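Local coordinates for hemolysin-related protein (PDB 6MLT) that is a secreted biofilm matrix protein that binds calcium and sodium ions and probably carbohydrate, contributing to biofilm adhesion, at residues 227-232 / 236-241; 253-258 / 443-448. All blocks are in the same frame, centred on the assembly; numbering follows the deposited sequence.

Contact 1. Residues 227-232 / 236-241; sequences ANLDGD and ELVVSV. With NA (sodium ion), chain G.
Asn228, Asp230, Asp232 and Glu236 converge on one sodium ion in an EF-hand-like loop, here set between strands 224-227 and 236-241 of a beta-propeller blade. Three oxygens of 227-232 face the metal: Asn228 OD1 at 2.4 Å, Asp230 OD1 at 2.3 Å and Asp232 OD1 at the same length. Glu236 answers with both carboxylate oxygens, OE2 lying 2.6 Å from the sodium, and the backbone O of Lys234 brings the protein ligand atoms to six. With Asp230 OD1 on the metal, its other oxygen OD2 lies 2.8 Å from Glu236 OE2 although neither bonds the other, the carboxylate planes being turned 62° apart. The positive ion probably offsets this repulsion.

Second-shell bonds help position the ligands. Leu229 N donates an almost straight bond (175°) to Glu236 OE1 at 2.8 Å, so that this oxygen serves metal and backbone together. Glu236 folds back to the ion through a bend at chi2 (82°). Asp230 OD1 also accepts from Asp232 N, which approaches from above the carboxylate plane, in an Asx turn. Asn228 ND2 makes a weak hydrogen bond to Asp232 O across the loop.

Next to the site, at the start of strand 236-241, Ala227 and Glu236 form an antiparallel hydrogen-bonded pair, with Glu236 N to Ala227 O at 2.8 Å and Ala227 N bonded in return to Glu236 O. Asn601 OD1 receives Asn228 N from outside. On the apolar flank, Leu229 and Val238 meet at about a right angle, CD1 of the leucine 3.9 Å from CG2 of the valine.

Contact 2. Residues 253-258 / 443-448; sequences IAVLEH and MGIVYA
Ile253 meets Tyr447 through two of its methyls. Its CD1 lies 3.4 Å from Tyr447 CD1, the closest approach between the segments, and comes at the ring obliquely; CG2 follows further out, 3.9 Å from Tyr447 CE1 and near the hydroxyl oxygen. The long branch of Ile253 gets there because CG1 extends anti to the backbone N (chi1 -180°), while the ring of Tyr447 stands between its own backbone N and carbonyl carbon (chi1 77°).

The two strands belong to successive four-stranded blades of the beta-propeller, 253-256 in one and 443-448 in the next. Their axes approach to 10.0 Å, with their N-to-C directions 147° apart, roughly antiparallel, a spacing bridged by side chains rather than by backbone bonds.

Aliphatic contacts carry the remainder. Ile253 CD1 serves twice, also resting 3.9 Å from Ile445 CG2. The other arm of Ile445 ends in CD1, which touches Val255 CG2 at 3.8 Å where the two side chains cross at a slant. Trp264, on the neighbouring strand 262-266, packs against both Val255 and Ile445, and Tyr447 also touches Tyr456 of strand 452-457.

How the contacts relate
Both contacts are largely buried in the propeller, their centres about 6 Å apart, and they share one blade: strand 236-241 of contact 1 lies beside strand 252-256 of contact 2, with Leu237 O 2.6 Å from Leu256 N in a probable hydrogen bond. Contact 1 stays within that blade and is mainly polar and ionic, with an apolar flank; its loop reaches the partly exposed end where Asp230 and Asp232 sit. Contact 2 joins the blade to the next and is apolar. Ile445 of contact 2 touches Leu229 and Val238 of contact 1, extending the interblade core to the loop. Between the segments of contact 2 the chain makes three further antiparallel sheets, consistent with an inserted beta-prism, whereas three residues separate those of contact 1.

Contact 1. Residues 227-232 / 236-241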
loop_
_atom_site.group_PDB
_atom_site.type_symbol
_atom_site.label_atom_id
_atom_site.label_comp_id
_atom_site.label_asym_id
_atom_site.label_seq_id
_atom_site.Cartn_x
_atom_site.Cartn_y
_atom_site.Cartn_z
ATOM N N ALA A 227 5.952 -2.010 0.109
ATOM C CA ALA A 227 5.040 -3.080 -0.261
ATOM C C ALA A 227 5.665 -4.400 0.158
ATOM O O ALA A 227 6.854 -4.477 0.473
ATOM C CB ALA A 227 4.746 -3.085 -1.760
ATOM N N ASN A 228 4.846 -5.443 0.144
ATOM C CA ASN A 228 5.317 -6.800 0.369
ATOM C C ASN A 228 5.485 -7.475 -0.985
ATOM O O ASN A 228 4.505 -7.672 -1.715
ATOM C CB ASN A 228 4.352 -7.585 1.251
ATOM C CG ASN A 228 4.957 -8.886 1.751
ATOM O OD1 ASN A 228 6.156 -9.124 1.592
ATOM N ND2 ASN A 228 4.134 -9.727 2.363
ATOM N N LEU A 229 6.728 -7.816 -1.321
ATOM C CA LEU A 229 7.056 -8.364 -2.630
ATOM C C LEU A 229 7.719 -9.734 -2.538
ATOM O O LEU A 229 8.347 -10.173 -3.503
ATOM C CB LEU A 229 7.955 -7.390 -3.393
ATOM C CG LEU A 229 7.330 -6.025 -3.672
ATOM C CD1 LEU A 229 8.387 -5.052 -4.160
ATOM C CD2 LEU A 229 6.206 -6.141 -4.690
ATOM N N ASP A 230 7.591 -10.422 -1.408
ATOM C CA ASP A 230 8.158 -11.762 -1.262
ATOM C C ASP A 230 7.280 -12.544 -0.287
ATOM O O ASP A 230 6.104 -12.221 -0.100
ATOM C CB ASP A 230 9.634 -11.680 -0.831
ATOM C CG ASP A 230 9.818 -10.993 0.504
ATOM O OD1 ASP A 230 8.830 -10.861 1.257
ATOM O OD2 ASP A 230 10.960 -10.577 0.798
ATOM N N GLY A 231 7.849 -13.568 0.345
ATOM C CA GLY A 231 7.087 -14.506 1.142
ATOM C C GLY A 231 7.095 -14.294 2.641
ATOM O O GLY A 231 6.572 -15.149 3.366
ATOM N N ASP A 232 7.663 -13.199 3.138
ATOM C CA ASP A 232 7.672 -12.911 4.565
ATOM C C ASP A 232 6.798 -11.701 4.861
ATOM O O ASP A 232 6.342 -10.990 3.959
ATOM C CB ASP A 232 9.102 -12.677 5.073
ATOM C CG ASP A 232 9.787 -11.499 4.392
ATOM O OD1 ASP A 232 9.193 -10.401 4.339
ATOM O OD2 ASP A 232 10.932 -11.669 3.921
ATOM N N GLU A 236 9.219 -4.400 1.999
ATOM C CA GLU A 236 10.217 -4.097 0.989
ATOM C C GLU A 236 10.002 -2.671 0.505
ATOM O O GLU A 236 8.910 -2.114 0.611
ATOM C CB GLU A 236 10.141 -5.080 -0.184
ATOM C CG GLU A 236 10.834 -6.423 0.070
ATOM C CD GLU A 236 9.981 -7.405 0.862
ATOM O OE1 GLU A 236 8.799 -7.608 0.499
ATOM O OE2 GLU A 236 10.493 -7.981 1.847
ATOM N N LEU A 237 11.071 -2.087 -0.026
ATOM C CA LEU A 237 11.106 -0.688 -0.416
ATOM C C LEU A 237 11.486 -0.605 -1.889
ATOM O O LEU A 237 12.500 -1.176 -2.300
ATOM C CB LEU A 237 12.118 0.061 0.452
ATOM C CG LEU A 237 12.140 1.580 0.482
ATOM C CD1 LEU A 237 10.832 2.143 1.019
ATOM C CD2 LEU A 237 13.317 2.035 1.341
ATOM N N VAL A 238 10.664 0.077 -2.682
ATOM C CA VAL A 238 10.942 0.315 -4.097
ATOM C C VAL A 238 11.417 1.751 -4.247
ATOM O O VAL A 238 10.756 2.674 -3.762
ATOM C CB VAL A 238 9.695 0.067 -4.964
ATOM C CG1 VAL A 238 10.061 0.140 -6.437
ATOM C CG2 VAL A 238 9.072 -1.276 -4.632
ATOM N N VAL A 239 12.544 1.948 -4.934
ATOM C CA VAL A 239 13.145 3.271 -5.072
ATOM C C VAL A 239 13.486 3.537 -6.534
ATOM O O VAL A 239 13.835 2.622 -7.288
ATOM C CB VAL A 239 14.404 3.420 -4.192
ATOM C CG1 VAL A 239 14.070 3.165 -2.729
ATOM C CG2 VAL A 239 15.513 2.476 -4.655
ATOM N N SER A 240 13.413 4.813 -6.919
ATOM C CA SER A 240 13.722 5.276 -8.270
ATOM C C SER A 240 14.824 6.325 -8.223
ATOM O O SER A 240 14.769 7.254 -7.410
ATOM C CB SER A 240 12.482 5.880 -8.950
ATOM O OG SER A 240 11.519 4.895 -9.283
ATOM N N VAL A 241 15.807 6.185 -9.109
ATOM C CA VAL A 241 16.842 7.192 -9.329
ATOM C C VAL A 241 16.707 7.676 -10.768
ATOM O O VAL A 241 17.060 6.932 -11.693
ATOM C CB VAL A 241 18.246 6.623 -9.072
ATOM C CG1 VAL A 241 19.313 7.687 -9.322
ATOM C CG2 VAL A 241 18.350 6.078 -7.653
HETATM NA NA NA G . 8.316 -9.131 2.616
#

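Contact 2. Residues 253-258 / 443-448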
loop_
_atom_site.group_PDB
_atom_site.type_symbol
_atom_site.label_atom_id
_atom_site.label_comp_id
_atom_site.label_asym_id
_atom_site.label_seq_id
_atom_site.Cartn_x
_atom_site.Cartn_y
_atom_site.Cartn_z
ATOM N N ILE A 253 15.944 1.555 -11.129
ATOM C CA ILE A 253 14.852 1.190 -10.240
ATOM C C ILE A 253 15.344 0.014 -9.412
ATOM O O ILE A 253 16.040 -0.868 -9.929
ATOM C CB ILE A 253 13.563 0.826 -11.004
ATOM C CG1 ILE A 253 12.464 0.465 -10.005
ATOM C CG2 ILE A 253 13.813 -0.333 -11.963
ATOM C CD1 ILE A 253 11.095 0.888 -10.427
ATOM N N ALA A 254 15.016 0.012 -8.127
ATOM C CA ALA A 254 15.549 -1.017 -7.250
ATOM C C ALA A 254 14.521 -1.366 -6.188
ATOM O O ALA A 254 13.693 -0.539 -5.798
ATOM C CB ALA A 254 16.861 -0.575 -6.593
ATOM N N VAL A 255 14.579 -2.612 -5.739
ATOM C CA VAL A 255 13.801 -3.081 -4.600
ATOM C C VAL A 255 14.785 -3.411 -3.494
ATOM O O VAL A 255 15.699 -4.227 -3.684
ATOM C CB VAL A 255 12.940 -4.298 -4.955
ATOM C CG1 VAL A 255 12.206 -4.806 -3.721
ATOM C CG2 VAL A 255 11.953 -3.942 -6.057
ATOM N N LEU A 256 14.593 -2.787 -2.342
ATOM C CA LEU A 256 15.445 -2.984 -1.184
ATOM C C LEU A 256 14.682 -3.740 -0.108
ATOM O O LEU A 256 13.467 -3.581 0.041
ATOM C CB LEU A 256 15.917 -1.647 -0.617
ATOM C CG LEU A 256 16.510 -0.658 -1.620
ATOM C CD1 LEU A 256 16.860 0.636 -0.922
ATOM C CD2 LEU A 256 17.726 -1.259 -2.295
ATOM N N GLU A 257 15.408 -4.570 0.634
ATOM C CA GLU A 257 14.880 -5.206 1.826
ATOM C C GLU A 257 14.848 -4.196 2.974
ATOM O O GLU A 257 15.405 -3.099 2.888
ATOM C CB GLU A 257 15.730 -6.416 2.205
ATOM C CG GLU A 257 15.967 -7.412 1.069
ATOM C CD GLU A 257 14.722 -8.200 0.693
ATOM O OE1 GLU A 257 13.695 -8.068 1.389
ATOM O OE2 GLU A 257 14.776 -8.962 -0.300
ATOM N N HIS A 258 14.200 -4.587 4.073
ATOM C CA HIS A 258 14.015 -3.671 5.195
ATOM C C HIS A 258 15.337 -3.219 5.804
ATOM O O HIS A 258 15.377 -2.169 6.456
ATOM C CB HIS A 258 13.155 -4.332 6.273
ATOM C CG HIS A 258 13.858 -5.431 7.006
ATOM N ND1 HIS A 258 14.028 -6.693 6.473
ATOM C CD2 HIS A 258 14.450 -5.454 8.223
ATOM C CE1 HIS A 258 14.690 -7.445 7.334
ATOM N NE2 HIS A 258 14.960 -6.717 8.403
ATOM N N MET A 443 1.518 -9.200 -7.835
ATOM C CA MET A 443 2.032 -7.855 -7.621
ATOM C C MET A 443 2.874 -7.386 -8.803
ATOM O O MET A 443 3.593 -8.168 -9.440
ATOM C CB MET A 443 2.884 -7.799 -6.352
ATOM C CG MET A 443 2.108 -8.036 -5.059
ATOM S SD MET A 443 0.821 -6.813 -4.795
ATOM C CE MET A 443 1.817 -5.333 -4.579
ATOM N N GLY A 444 2.792 -6.085 -9.075
ATOM C CA GLY A 444 3.617 -5.472 -10.092
ATOM C C GLY A 444 4.133 -4.127 -9.623
ATOM O O GLY A 444 3.558 -3.482 -8.739
ATOM N N ILE A 445 5.244 -3.723 -10.230
ATOM C CA ILE A 445 5.854 -2.415 -10.022
ATOM C C ILE A 445 5.903 -1.730 -11.380
ATOM O O ILE A 445 6.512 -2.255 -12.318
ATOM C CB ILE A 445 7.267 -2.535 -9.432
ATOM C CG1 ILE A 445 7.222 -3.228 -8.072
ATOM C CG2 ILE A 445 7.919 -1.174 -9.311
ATOM C CD1 ILE A 445 8.513 -3.946 -7.727
ATOM N N VAL A 446 5.276 -0.566 -11.490
ATOM C CA VAL A 446 5.186 0.124 -12.772
ATOM C C VAL A 446 5.701 1.544 -12.611
ATOM O O VAL A 446 5.461 2.193 -11.585
ATOM C CB VAL A 446 3.744 0.107 -13.325
ATOM C CG1 VAL A 446 2.799 0.890 -12.427
ATOM C CG2 VAL A 446 3.709 0.635 -14.758
ATOM N N TYR A 447 6.413 2.024 -13.632
ATOM C CA TYR A 447 6.934 3.382 -13.625
ATOM C C TYR A 447 7.191 3.839 -15.052
ATOM O O TYR A 447 7.342 3.030 -15.971
ATOM C CB TYR A 447 8.221 3.495 -12.799
ATOM C CG TYR A 447 9.467 2.978 -13.489
ATOM C CD1 TYR A 447 9.782 1.624 -13.479
ATOM C CD2 TYR A 447 10.340 3.847 -14.126
ATOM C CE1 TYR A 447 10.929 1.152 -14.092
ATOM C CE2 TYR A 447 11.488 3.388 -14.739
ATOM C CZ TYR A 447 11.780 2.042 -14.721
ATOM O OH TYR A 447 12.926 1.588 -15.335
ATOM N N ALA A 448 7.247 5.156 -15.213
ATOM C CA ALA A 448 7.534 5.784 -16.492
ATOM C C ALA A 448 8.966 6.302 -16.505
ATOM O O ALA A 448 9.408 6.943 -15.547
ATOM C CB ALA A 448 6.564 6.931 -16.765
#